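Local coordinates for cell surface protein (Putative S-layer protein) (PDB 5NJL), which probably serves as a surface-exposed adhesin of the Clostridioides difficile S-layer, a three-domain cell wall protein that mediates cell adhesion in vitro, at residues 29-39 / 87-95; 95-104 / 157-165. All coordinates share one frame; numbering follows the deposited sequence. Where two conformers were deposited one is given.

Contact 1. Residues 29-39 / 87-95; sequences YTGGSQVGQPI and ANEVVAEAT
Gly31 and Glu93 are bridged by a water that is gripped four ways: it donates to Gly31 O and to Glu93 OE2, the latter at 2.7 Å, and accepts from Gln34 N and Ala92 N. Three backbone groups and the Glu93 carboxylate thus fix the water between the segments. Ser33 OG donates to Glu93 OE1 at 2.6 Å, reaching it from well above the carboxylate plane, and Ser33 N adds a weak bond to OE2. A bend at chi2 (-76°) folds the Glu93 chain back onto the turn. Gln34 NE2 in turn donates to Ser33 OG, nearly within its own amide plane.

Segment 29-39 is a loop between helix 14-25 and strand 40-45, with a type I turn at Gly32-Val35 and a type II turn at Gln34-Gln37. It lies against strand 90-91, which is paired antiparallel with strand 83-84. Val90 O accepts from Thr30 N at 2.8 Å and, weakly, from Gly31 N at 3.4 Å. A chi1 of 58° puts Thr30 OG1 between its backbone N and carbonyl carbon, where it accepts from Val90 N at 2.8 Å (162° at the hydrogen).

The Tyr29 ring is sandwiched. Ala92 CB lies over one face, 3.8 Å from the ring centroid, in a CH-pi contact; Ile39 CG1 covers the opposite face, and Val90 O lies in plane at the edge. Ile39 CD1 also meets Val90 CG1 at 3.8 Å, and Tyr29 OH bonds to Gly81 O.

Contact 2. Residues 95-104 / 157-165; sequences TEKYENSADL and IGIGDEKID. With SO4 (sulfate ion), chain L; SO4 (sulfate ion), chain U.
Tyr98 lies across the chain 157-165 and meets it with both backbone and ring. Lys163 CG sits over one ring face in a CH-pi contact, 3.9 Å from the centroid and displaced toward the rim, and Ile157 CG2 approaches CE2 of Tyr98 to 3.4 Å. At the far end of the ring Tyr98 OH accepts from Ile164 N at 3.1 Å, an almost straight bond (166°), and also bonds to Glu107. The Leu104 and Ile159 side chains cross at about a right angle, with Leu104 CD1 3.8 Å from Ile159 CG1.

Backbone bonds flank a single beta bridge between Lys97 and Glu162. Lys163 N donates to Glu96 O, Tyr98 N to Asp161 O at 2.9 Å, and Gly160 N to Tyr98 O at 2.8 Å. Gly160 belongs to the type II turn Gly158-Asp161, whose shape is reinforced by Asp161 OD2 accepting from Gly158 N.

Further out, Asn100 is the N-cap of helix 101-115. Its chi1 of 50° sets CG between the backbone N and carbonyl carbon, and OD1 accepts from Asp103 N at 3.0 Å; Asp103 OD2 accepts from Glu99 N through its anti lone pair. Sulfates, probably from the crystallisation liquor, bind Asn100 ND2 and Ser101 N. The contact joins the N-terminus of helix 101-115 to the end of strand 152-158, with Leu104 and Ile157 both resting on Leu139 of strand 138-145.

The two contacts follow one another along the chain and share Thr95, their centres 21 Å apart. In each a buried tyrosine, Tyr29 or Tyr98, forms the inner part under an aliphatic group, while the outer parts are exposed: Thr30, Gly32 and Ser33 in contact 1, Glu96, Lys97 and Gly160 in contact 2. Contact 1 anchors a loop to strands 90-91 and 93-94 by mixing a backbone bond with side-chain and water bonds. Contact 2 ties the start of helix 101-115 to the chain leaving strand 152-158 through three backbone bonds plus Ile164 N to Tyr98 OH, the helix cap organising one side. At the passage between them, the Thr95 hydroxyl bonds to Ala196 and its methyl packs in contact 2.

Contact 1. Residues 29-39 / 87-95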
ATOM      1  N   TYR A  29      -7.709  -3.692 -14.994  1.00 24.72           N
ATOM      2  CA  TYR A  29      -8.747  -2.681 -14.859  1.00 25.35           C
ATOM      3  C   TYR A  29      -9.889  -3.013 -15.845  1.00 25.68           C
ATOM      4  O   TYR A  29      -9.633  -3.509 -16.951  1.00 24.45           O
ATOM      5  CB  TYR A  29      -8.170  -1.293 -15.128  1.00 24.93           C
ATOM      6  CG  TYR A  29      -7.119  -0.853 -14.132  1.00 24.52           C
ATOM      7  CD1 TYR A  29      -7.493  -0.337 -12.883  1.00 24.73           C
ATOM      8  CD2 TYR A  29      -5.752  -0.904 -14.447  1.00 24.57           C
ATOM      9  CE1 TYR A  29      -6.536   0.067 -11.960  1.00 25.11           C
ATOM     10  CE2 TYR A  29      -4.777  -0.509 -13.523  1.00 25.65           C
ATOM     11  CZ  TYR A  29      -5.164  -0.027 -12.282  1.00 25.74           C
ATOM     12  OH  TYR A  29      -4.234   0.399 -11.368  1.00 25.35           O
ATOM     13  N   THR A  30     -11.131  -2.800 -15.418  1.00 25.80           N
ATOM     14  CA  THR A  30     -12.303  -3.115 -16.235  1.00 28.33           C
ATOM     15  C   THR A  30     -13.037  -1.853 -16.659  1.00 29.90           C
ATOM     16  O   THR A  30     -14.152  -1.941 -17.154  1.00 32.54           O
ATOM     17  CB  THR A  30     -13.268  -4.067 -15.507  1.00 29.66           C
ATOM     18  OG1 THR A  30     -13.679  -3.478 -14.261  1.00 29.29           O
ATOM     19  CG2 THR A  30     -12.607  -5.423 -15.259  1.00 30.01           C
ATOM     20  N   GLY A  31     -12.410  -0.689 -16.477  1.00 28.53           N
ATOM     21  CA  GLY A  31     -12.967   0.568 -16.970  1.00 29.91           C
ATOM     22  C   GLY A  31     -12.006   1.729 -16.812  1.00 28.70           C
ATOM     23  O   GLY A  31     -10.886   1.569 -16.300  1.00 26.42           O
ATOM     24  N   GLY A  32     -12.454   2.905 -17.259  1.00 25.30           N
ATOM     25  CA  GLY A  32     -11.660   4.104 -17.254  1.00 26.29           C
ATOM     26  C   GLY A  32     -10.460   4.070 -18.184  1.00 26.84           C
ATOM     27  O   GLY A  32     -10.366   3.205 -19.060  1.00 27.09           O
ATOM     28  N   SER A  33      -9.526   4.994 -17.966  1.00 25.71           N
ATOM     29  CA  SER A  33      -8.418   5.201 -18.916  1.00 28.52           C
ATOM     30  C   SER A  33      -7.517   3.965 -19.065  1.00 27.32           C
ATOM     31  O   SER A  33      -6.962   3.742 -20.137  1.00 27.90           O
ATOM     32  CB  SER A  33      -7.571   6.422 -18.528  1.00 28.48           C
ATOM     33  OG  SER A  33      -6.801   6.188 -17.357  1.00 29.16           O
ATOM     34  N   GLN A  34      -7.388   3.178 -17.990  1.00 25.74           N
ATOM     35  CA  GLN A  34      -6.475   2.024 -17.952  1.00 25.68           C
ATOM     36  C   GLN A  34      -7.149   0.685 -18.230  1.00 25.41           C
ATOM     37  O   GLN A  34      -6.559  -0.365 -17.978  1.00 26.88           O
ATOM     38  CB  GLN A  34      -5.750   2.002 -16.594  1.00 25.69           C
ATOM     39  CG  GLN A  34      -4.948   3.271 -16.303  1.00 26.44           C
ATOM     40  CD  GLN A  34      -3.909   3.581 -17.361  1.00 29.97           C
ATOM     41  OE1 GLN A  34      -2.990   2.800 -17.567  1.00 30.61           O
ATOM     42  NE2 GLN A  34      -4.049   4.723 -18.045  1.00 29.00           N
ATOM     43  N   VAL A  35      -8.375   0.691 -18.758  1.00 24.15           N
ATOM     44  CA  VAL A  35      -9.086  -0.535 -19.079  1.00 24.88           C
ATOM     45  C   VAL A  35      -8.175  -1.532 -19.831  1.00 25.46           C
ATOM     46  O   VAL A  35      -7.488  -1.150 -20.774  1.00 26.45           O
ATOM     47  CB  VAL A  35     -10.387  -0.281 -19.894  1.00 25.28           C
ATOM     48  CG1 VAL A  35     -10.127   0.396 -21.223  1.00 25.72           C
ATOM     49  CG2 VAL A  35     -11.153  -1.576 -20.081  1.00 26.33           C
ATOM     50  N   GLY A  36      -8.156  -2.771 -19.364  1.00 25.14           N
ATOM     51  CA  GLY A  36      -7.328  -3.834 -19.953  1.00 28.98           C
ATOM     52  C   GLY A  36      -5.874  -3.914 -19.495  1.00 27.71           C
ATOM     53  O   GLY A  36      -5.199  -4.841 -19.848  1.00 28.33           O
ATOM     54  N   GLN A  37      -5.411  -2.972 -18.687  1.00 28.12           N
ATOM     55  CA  GLN A  37      -4.025  -2.971 -18.223  0.60 26.83           C
ATOM     56  C   GLN A  37      -3.950  -3.624 -16.865  1.00 27.18           C
ATOM     57  O   GLN A  37      -4.955  -3.645 -16.116  1.00 25.63           O
ATOM     58  CB  GLN A  37      -3.496  -1.550 -18.132  0.60 26.77           C
ATOM     59  CG  GLN A  37      -3.395  -0.864 -19.482  0.60 28.03           C
ATOM     60  CD  GLN A  37      -2.318  -1.478 -20.348  0.60 30.62           C
ATOM     61  OE1 GLN A  37      -2.595  -1.990 -21.421  0.60 33.27           O
ATOM     62  NE2 GLN A  37      -1.077  -1.432 -19.872  0.60 32.61           N
ATOM     63  N   PRO A  38      -2.773  -4.170 -16.516  1.00 25.41           N
ATOM     64  CA  PRO A  38      -2.693  -4.853 -15.221  1.00 26.45           C
ATOM     65  C   PRO A  38      -2.787  -3.904 -13.988  1.00 24.95           C
ATOM     66  O   PRO A  38      -2.229  -2.799 -13.999  1.00 25.53           O
ATOM     67  CB  PRO A  38      -1.323  -5.561 -15.271  1.00 28.09           C
ATOM     68  CG  PRO A  38      -0.532  -4.843 -16.313  1.00 31.07           C
ATOM     69  CD  PRO A  38      -1.533  -4.321 -17.307  1.00 29.17           C
ATOM     70  N   ILE A  39      -3.490  -4.365 -12.968  1.00 25.33           N
ATOM     71  CA  ILE A  39      -3.642  -3.639 -11.707  1.00 26.49           C
ATOM     72  C   ILE A  39      -2.379  -3.760 -10.853  1.00 27.87           C
ATOM     73  O   ILE A  39      -2.046  -2.828 -10.152  1.00 28.62           O
ATOM     74  CB  ILE A  39      -4.865  -4.147 -10.940  1.00 27.00           C
ATOM     75  CG1 ILE A  39      -6.141  -3.798 -11.709  1.00 27.19           C
ATOM     76  CG2 ILE A  39      -4.945  -3.575  -9.530  1.00 28.64           C
ATOM     77  CD1 ILE A  39      -7.322  -4.641 -11.307  1.00 28.11           C
ATOM     78  N   ALA A  87     -20.195   2.685 -11.603  1.00 30.72           N
ATOM     79  CA  ALA A  87     -20.651   1.721 -12.614  1.00 29.29           C
ATOM     80  C   ALA A  87     -20.133   0.282 -12.418  1.00 30.38           C
ATOM     81  O   ALA A  87     -20.255  -0.571 -13.326  1.00 32.14           O
ATOM     82  CB  ALA A  87     -20.299   2.235 -13.996  1.00 30.25           C
ATOM     83  N   ASN A  88     -19.583   0.000 -11.240  1.00 27.82           N
ATOM     84  CA  ASN A  88     -19.101  -1.324 -10.842  1.00 30.36           C
ATOM     85  C   ASN A  88     -17.917  -1.820 -11.696  1.00 29.79           C
ATOM     86  O   ASN A  88     -17.784  -3.012 -11.929  1.00 28.45           O
ATOM     87  CB  ASN A  88     -20.276  -2.347 -10.813  1.00 33.06           C
ATOM     88  CG  ASN A  88     -20.016  -3.560  -9.919  1.00 33.70           C
ATOM     89  OD1 ASN A  88     -19.196  -3.516  -9.006  1.00 34.75           O
ATOM     90  ND2 ASN A  88     -20.745  -4.664 -10.173  1.00 33.37           N
ATOM     91  N   GLU A  89     -17.075  -0.887 -12.138  1.00 31.13           N
ATOM     92  CA  GLU A  89     -15.851  -1.165 -12.894  1.00 30.69           C
ATOM     93  C   GLU A  89     -14.685  -0.893 -11.988  1.00 30.54           C
ATOM     94  O   GLU A  89     -14.730   0.036 -11.184  1.00 30.67           O
ATOM     95  CB  GLU A  89     -15.719  -0.237 -14.081  1.00 32.02           C
ATOM     96  CG  GLU A  89     -16.794  -0.447 -15.120  1.00 36.55           C
ATOM     97  CD  GLU A  89     -16.880   0.630 -16.201  1.00 36.57           C
ATOM     98  OE1 GLU A  89     -16.398   1.801 -16.086  1.00 38.82           O
ATOM     99  OE2 GLU A  89     -17.534   0.296 -17.195  1.00 47.00           O
ATOM    100  N   VAL A  90     -13.631  -1.683 -12.142  1.00 27.98           N
ATOM    101  CA  VAL A  90     -12.380  -1.463 -11.439  1.00 28.11           C
ATOM    102  C   VAL A  90     -11.525  -0.498 -12.258  1.00 27.17           C
ATOM    103  O   VAL A  90     -11.097  -0.821 -13.378  1.00 25.79           O
ATOM    104  CB  VAL A  90     -11.666  -2.799 -11.160  1.00 28.32           C
ATOM    105  CG1 VAL A  90     -10.343  -2.563 -10.433  1.00 30.23           C
ATOM    106  CG2 VAL A  90     -12.571  -3.725 -10.356  1.00 32.04           C
ATOM    107  N   VAL A  91     -11.238   0.672 -11.681  1.00 25.40           N
ATOM    108  CA  VAL A  91     -10.565   1.750 -12.387  1.00 25.58           C
ATOM    109  C   VAL A  91      -9.315   2.246 -11.659  1.00 24.98           C
ATOM    110  O   VAL A  91      -9.136   1.991 -10.467  1.00 25.24           O
ATOM    111  CB  VAL A  91     -11.527   2.922 -12.674  1.00 27.05           C
ATOM    112  CG1 VAL A  91     -12.739   2.412 -13.450  1.00 27.15           C
ATOM    113  CG2 VAL A  91     -11.977   3.609 -11.394  1.00 28.47           C
ATOM    114  N   ALA A  92      -8.476   2.952 -12.409  1.00 23.76           N
ATOM    115  CA  ALA A  92      -7.154   3.399 -11.965  1.00 25.35           C
ATOM    116  C   ALA A  92      -7.134   4.809 -11.392  1.00 25.57           C
ATOM    117  O   ALA A  92      -6.149   5.232 -10.771  1.00 26.57           O
ATOM    118  CB  ALA A  92      -6.189   3.351 -13.148  1.00 25.13           C
ATOM    119  N   GLU A  93      -8.211   5.539 -11.627  1.00 27.26           N
ATOM    120  CA  GLU A  93      -8.291   6.944 -11.249  1.00 28.69           C
ATOM    121  C   GLU A  93      -9.641   7.199 -10.554  1.00 28.43           C
ATOM    122  O   GLU A  93     -10.636   6.476 -10.774  1.00 26.23           O
ATOM    123  CB  GLU A  93      -8.035   7.857 -12.463  1.00 30.48           C
ATOM    124  CG  GLU A  93      -8.998   7.679 -13.615  1.00 35.10           C
ATOM    125  CD  GLU A  93      -8.735   6.414 -14.446  1.00 37.99           C
ATOM    126  OE1 GLU A  93      -7.578   6.255 -14.905  1.00 41.34           O
ATOM    127  OE2 GLU A  93      -9.675   5.595 -14.609  1.00 33.36           O
ATOM    128  N   ALA A  94      -9.628   8.177  -9.654  1.00 27.53           N
ATOM    129  CA  ALA A  94     -10.812   8.529  -8.863  1.00 29.26           C
ATOM    130  C   ALA A  94     -10.630   9.892  -8.210  1.00 28.69           C
ATOM    131  O   ALA A  94      -9.493  10.358  -8.013  1.00 24.22           O
ATOM    132  CB  ALA A  94     -11.062   7.502  -7.785  1.00 29.24           C
ATOM    133  N   THR A  95     -11.763  10.529  -7.884  1.00 27.92           N
ATOM    134  CA  THR A  95     -11.735  11.759  -7.086  1.00 27.64           C
ATOM    135  C   THR A  95     -11.191  11.434  -5.711  1.00 26.58           C
ATOM    136  O   THR A  95     -11.595  10.454  -5.088  1.00 27.54           O
ATOM    137  CB  THR A  95     -13.136  12.351  -6.929  1.00 29.34           C
ATOM    138  OG1 THR A  95     -13.691  12.536  -8.224  1.00 33.22           O
ATOM    139  CG2 THR A  95     -13.068  13.706  -6.174  1.00 29.51           C
TER
HETATM  140  O   HOH W   1      -8.839   3.132 -15.355  1.00 24.00           O

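Contact 2. Residues 95-104 / 157-165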
ATOM      1  N   THR A  95     -11.763  10.529  -7.884  1.00 27.92           N
ATOM      2  CA  THR A  95     -11.735  11.759  -7.086  1.00 27.64           C
ATOM      3  C   THR A  95     -11.191  11.434  -5.711  1.00 26.58           C
ATOM      4  O   THR A  95     -11.595  10.454  -5.088  1.00 27.54           O
ATOM      5  CB  THR A  95     -13.136  12.351  -6.929  1.00 29.34           C
ATOM      6  OG1 THR A  95     -13.691  12.536  -8.224  1.00 33.22           O
ATOM      7  CG2 THR A  95     -13.068  13.706  -6.174  1.00 29.51           C
ATOM      8  N   GLU A  96     -10.250  12.239  -5.245  1.00 26.07           N
ATOM      9  CA  GLU A  96      -9.714  12.061  -3.918  1.00 28.60           C
ATOM     10  C   GLU A  96     -10.793  12.300  -2.864  1.00 28.84           C
ATOM     11  O   GLU A  96     -11.738  13.054  -3.092  1.00 28.19           O
ATOM     12  CB  GLU A  96      -8.483  12.972  -3.714  1.00 33.09           C
ATOM     13  CG  GLU A  96      -7.301  12.403  -4.517  1.00 37.95           C
ATOM     14  CD  GLU A  96      -5.958  13.102  -4.346  1.00 41.25           C
ATOM     15  OE1 GLU A  96      -5.924  14.293  -3.988  1.00 41.30           O
ATOM     16  OE2 GLU A  96      -4.935  12.438  -4.652  1.00 43.79           O
ATOM     17  N   LYS A  97     -10.645  11.636  -1.733  1.00 28.39           N
ATOM     18  CA  LYS A  97     -11.582  11.726  -0.628  1.00 29.65           C
ATOM     19  C   LYS A  97     -11.054  12.581   0.531  1.00 30.94           C
ATOM     20  O   LYS A  97      -9.845  12.713   0.720  1.00 30.32           O
ATOM     21  CB  LYS A  97     -11.908  10.331  -0.128  1.00 32.93           C
ATOM     22  CG  LYS A  97     -12.566   9.425  -1.164  1.00 34.67           C
ATOM     23  CD  LYS A  97     -12.728   8.036  -0.583  1.00 41.20           C
ATOM     24  CE  LYS A  97     -13.740   7.205  -1.365  1.00 43.87           C
ATOM     25  NZ  LYS A  97     -13.650   5.789  -0.920  1.00 48.36           N
ATOM     26  N   TYR A  98     -11.977  13.136   1.317  1.00 28.10           N
ATOM     27  CA  TYR A  98     -11.623  13.739   2.606  1.00 28.25           C
ATOM     28  C   TYR A  98     -11.182  12.614   3.538  1.00 30.14           C
ATOM     29  O   TYR A  98     -11.927  11.670   3.763  1.00 28.90           O
ATOM     30  CB  TYR A  98     -12.817  14.519   3.194  1.00 26.75           C
ATOM     31  CG  TYR A  98     -13.315  15.599   2.244  1.00 26.56           C
ATOM     32  CD1 TYR A  98     -12.598  16.772   2.081  1.00 26.19           C
ATOM     33  CD2 TYR A  98     -14.462  15.413   1.479  1.00 24.22           C
ATOM     34  CE1 TYR A  98     -13.028  17.754   1.218  1.00 27.03           C
ATOM     35  CE2 TYR A  98     -14.907  16.383   0.622  1.00 24.51           C
ATOM     36  CZ  TYR A  98     -14.186  17.545   0.477  1.00 25.90           C
ATOM     37  OH  TYR A  98     -14.570  18.488  -0.399  1.00 26.10           O
ATOM     38  N   GLU A  99      -9.968  12.694   4.066  1.00 31.26           N
ATOM     39  CA  GLU A  99      -9.408  11.597   4.869  1.00 34.74           C
ATOM     40  C   GLU A  99      -9.452  11.870   6.352  1.00 34.09           C
ATOM     41  O   GLU A  99      -9.417  10.942   7.140  1.00 32.16           O
ATOM     42  CB  GLU A  99      -7.975  11.297   4.416  1.00 42.56           C
ATOM     43  CG  GLU A  99      -7.967  10.700   3.015  1.00 46.84           C
ATOM     44  CD  GLU A  99      -6.591  10.331   2.492  1.00 54.64           C
ATOM     45  OE1 GLU A  99      -5.589  10.975   2.874  1.00 60.01           O
ATOM     46  OE2 GLU A  99      -6.521   9.391   1.672  1.00 62.45           O
ATOM     47  N   ASN A 100      -9.570  13.138   6.741  1.00 31.99           N
ATOM     48  CA  ASN A 100      -9.566  13.491   8.151  1.00 34.75           C
ATOM     49  C   ASN A 100     -10.236  14.848   8.383  1.00 32.78           C
ATOM     50  O   ASN A 100     -10.577  15.559   7.433  1.00 31.95           O
ATOM     51  CB  ASN A 100      -8.110  13.518   8.654  1.00 36.48           C
ATOM     52  CG  ASN A 100      -7.217  14.340   7.776  1.00 37.07           C
ATOM     53  OD1 ASN A 100      -7.536  15.474   7.437  1.00 37.23           O
ATOM     54  ND2 ASN A 100      -6.097  13.771   7.379  1.00 39.32           N
ATOM     55  N   SER A 101     -10.397  15.193   9.650  1.00 32.37           N
ATOM     56  CA  SER A 101     -10.996  16.456  10.069  1.00 33.91           C
ATOM     57  C   SER A 101     -10.338  17.676   9.456  1.00 33.72           C
ATOM     58  O   SER A 101     -11.046  18.604   9.033  1.00 34.68           O
ATOM     59  CB  SER A 101     -11.009  16.547  11.598  1.00 35.33           C
ATOM     60  OG  SER A 101     -11.826  15.498  12.138  1.00 36.84           O
ATOM     61  N   ALA A 102      -9.009  17.664   9.334  1.00 33.86           N
ATOM     62  CA  ALA A 102      -8.258  18.779   8.727  1.00 33.64           C
ATOM     63  C   ALA A 102      -8.587  19.024   7.248  1.00 32.00           C
ATOM     64  O   ALA A 102      -8.588  20.168   6.794  1.00 30.14           O
ATOM     65  CB  ALA A 102      -6.749  18.579   8.896  1.00 36.46           C
ATOM     66  N   ASP A 103      -8.835  17.959   6.497  1.00 29.27           N
ATOM     67  CA  ASP A 103      -9.265  18.079   5.116  1.00 29.35           C
ATOM     68  C   ASP A 103     -10.637  18.782   4.996  1.00 25.62           C
ATOM     69  O   ASP A 103     -10.841  19.592   4.094  1.00 27.19           O
ATOM     70  CB  ASP A 103      -9.390  16.692   4.459  1.00 30.68           C
ATOM     71  CG  ASP A 103      -8.044  16.016   4.187  1.00 35.37           C
ATOM     72  OD1 ASP A 103      -6.995  16.697   4.180  1.00 35.25           O
ATOM     73  OD2 ASP A 103      -8.065  14.788   3.933  1.00 32.89           O
ATOM     74  N   LEU A 104     -11.566  18.451   5.882  1.00 27.77           N
ATOM     75  CA  LEU A 104     -12.890  19.097   5.879  1.00 28.55           C
ATOM     76  C   LEU A 104     -12.768  20.583   6.253  1.00 30.60           C
ATOM     77  O   LEU A 104     -13.356  21.445   5.614  1.00 27.09           O
ATOM     78  CB  LEU A 104     -13.853  18.411   6.820  1.00 26.85           C
ATOM     79  CG  LEU A 104     -14.168  16.959   6.478  1.00 28.17           C
ATOM     80  CD1 LEU A 104     -14.935  16.334   7.613  1.00 29.53           C
ATOM     81  CD2 LEU A 104     -14.944  16.826   5.188  1.00 27.61           C
ATOM     82  N   ILE A 157     -21.172  16.992   4.050  1.00 24.80           N
ATOM     83  CA  ILE A 157     -20.037  16.259   3.479  1.00 24.64           C
ATOM     84  C   ILE A 157     -19.215  15.760   4.673  1.00 25.49           C
ATOM     85  O   ILE A 157     -18.944  16.521   5.614  1.00 23.78           O
ATOM     86  CB  ILE A 157     -19.182  17.167   2.566  1.00 24.10           C
ATOM     87  CG1 ILE A 157     -20.004  17.797   1.422  1.00 24.07           C
ATOM     88  CG2 ILE A 157     -17.988  16.418   1.986  1.00 26.01           C
ATOM     89  CD1 ILE A 157     -20.508  16.829   0.385  1.00 24.89           C
ATOM     90  N   GLY A 158     -18.835  14.484   4.644  1.00 24.31           N
ATOM     91  CA  GLY A 158     -18.083  13.878   5.741  1.00 25.69           C
ATOM     92  C   GLY A 158     -16.763  13.241   5.341  1.00 24.66           C
ATOM     93  O   GLY A 158     -16.396  13.182   4.170  1.00 24.49           O
ATOM     94  N   ILE A 159     -16.070  12.730   6.347  1.00 27.12           N
ATOM     95  CA  ILE A 159     -14.836  11.997   6.134  1.00 28.59           C
ATOM     96  C   ILE A 159     -15.202  10.788   5.290  1.00 26.96           C
ATOM     97  O   ILE A 159     -16.219  10.126   5.529  1.00 28.99           O
ATOM     98  CB  ILE A 159     -14.175  11.572   7.467  1.00 31.77           C
ATOM     99  CG1 ILE A 159     -13.699  12.817   8.239  1.00 34.23           C
ATOM    100  CG2 ILE A 159     -12.966  10.664   7.197  1.00 33.30           C
ATOM    101  CD1 ILE A 159     -13.307  12.563   9.675  1.00 38.05           C
ATOM    102  N   GLY A 160     -14.413  10.546   4.260  1.00 27.07           N
ATOM    103  CA  GLY A 160     -14.616   9.417   3.378  1.00 29.00           C
ATOM    104  C   GLY A 160     -15.393   9.759   2.136  1.00 28.45           C
ATOM    105  O   GLY A 160     -15.438   8.965   1.220  1.00 30.59           O
ATOM    106  N   ASP A 161     -16.001  10.948   2.078  1.00 27.85           N
ATOM    107  CA  ASP A 161     -16.660  11.402   0.854  1.00 25.74           C
ATOM    108  C   ASP A 161     -15.675  11.945  -0.153  1.00 28.42           C
ATOM    109  O   ASP A 161     -14.591  12.432   0.203  1.00 25.83           O
ATOM    110  CB  ASP A 161     -17.739  12.462   1.186  1.00 26.07           C
ATOM    111  CG  ASP A 161     -18.952  11.864   1.896  1.00 27.91           C
ATOM    112  OD1 ASP A 161     -19.253  10.650   1.700  1.00 29.99           O
ATOM    113  OD2 ASP A 161     -19.641  12.598   2.636  1.00 26.09           O
ATOM    114  N   GLU A 162     -16.037  11.853  -1.429  1.00 26.66           N
ATOM    115  CA  GLU A 162     -15.247  12.433  -2.514  1.00 28.22           C
ATOM    116  C   GLU A 162     -15.278  13.955  -2.445  1.00 30.25           C
ATOM    117  O   GLU A 162     -16.320  14.551  -2.092  1.00 27.54           O
ATOM    118  CB  GLU A 162     -15.754  11.942  -3.881  1.00 31.22           C
ATOM    119  CG  GLU A 162     -15.575  10.422  -4.043  1.00 34.02           C
ATOM    120  CD  GLU A 162     -16.161   9.840  -5.335  1.00 40.87           C
ATOM    121  OE1 GLU A 162     -16.914  10.530  -6.054  1.00 41.93           O
ATOM    122  OE2 GLU A 162     -15.862   8.659  -5.624  1.00 44.71           O
ATOM    123  N   LYS A 163     -14.134  14.570  -2.759  1.00 26.56           N
ATOM    124  CA  LYS A 163     -13.992  16.022  -2.742  1.00 29.40           C
ATOM    125  C   LYS A 163     -14.951  16.656  -3.716  1.00 29.63           C
ATOM    126  O   LYS A 163     -15.112  16.180  -4.829  1.00 27.64           O
ATOM    127  CB  LYS A 163     -12.571  16.460  -3.040  1.00 28.77           C
ATOM    128  CG  LYS A 163     -11.642  16.109  -1.877  1.00 33.79           C
ATOM    129  CD  LYS A 163     -10.213  16.579  -2.113  1.00 35.56           C
ATOM    130  CE  LYS A 163      -9.377  16.276  -0.882  1.00 39.24           C
ATOM    131  NZ  LYS A 163      -8.022  16.868  -1.051  1.00 43.61           N
ATOM    132  N   ILE A 164     -15.602  17.719  -3.266  1.00 28.38           N
ATOM    133  CA  ILE A 164     -16.644  18.345  -4.057  1.00 29.47           C
ATOM    134  C   ILE A 164     -16.084  19.600  -4.744  1.00 27.96           C
ATOM    135  O   ILE A 164     -15.015  20.105  -4.372  1.00 28.42           O
ATOM    136  CB  ILE A 164     -17.981  18.544  -3.274  1.00 30.66           C
ATOM    137  CG1 ILE A 164     -17.818  19.168  -1.902  1.00 32.49           C
ATOM    138  CG2 ILE A 164     -18.681  17.221  -3.046  1.00 33.42           C
ATOM    139  CD1 ILE A 164     -17.143  20.492  -1.937  1.00 30.41           C
ATOM    140  N   ASP A 165     -16.795  20.090  -5.756  1.00 27.33           N
ATOM    141  CA  ASP A 165     -16.360  21.254  -6.526  1.00 28.07           C
ATOM    142  C   ASP A 165     -17.611  22.028  -6.913  1.00 26.51           C
ATOM    143  O   ASP A 165     -18.408  21.545  -7.707  1.00 25.88           O
ATOM    144  CB  ASP A 165     -15.608  20.746  -7.761  1.00 29.95           C
ATOM    145  CG  ASP A 165     -15.071  21.854  -8.665  1.00 34.57           C
ATOM    146  OD1 ASP A 165     -15.263  23.086  -8.430  1.00 34.50           O
ATOM    147  OD2 ASP A 165     -14.440  21.447  -9.671  1.00 38.05           O
TER
HETATM  148  S   SO4 L 411      -5.027  10.645   8.687  1.00100.94           S
HETATM  149  O1  SO4 L 411      -3.575  10.911   8.525  1.00 99.65           O
HETATM  150  O2  SO4 L 411      -5.733  10.925   7.415  1.00 91.01           O
HETATM  151  O3  SO4 L 411      -5.570  11.484   9.787  1.00 94.76           O
HETATM  152  O4  SO4 L 411      -5.222   9.217   9.022  1.00106.43           O
HETATM  153  S   SO4 U 420      -8.427  12.839  12.335  1.00 92.47           S
HETATM  154  O1  SO4 U 420      -7.183  13.374  11.725  1.00 82.43           O
HETATM  155  O2  SO4 U 420      -8.216  11.395  12.599  1.00 89.23           O
HETATM  156  O3  SO4 U 420      -8.654  13.562  13.614  1.00 81.15           O
HETATM  157  O4  SO4 U 420      -9.632  12.981  11.445  1.00 67.86           O
HETATM  158  O   HOH W   2     -14.678   6.309   1.862  1.00 33.51           O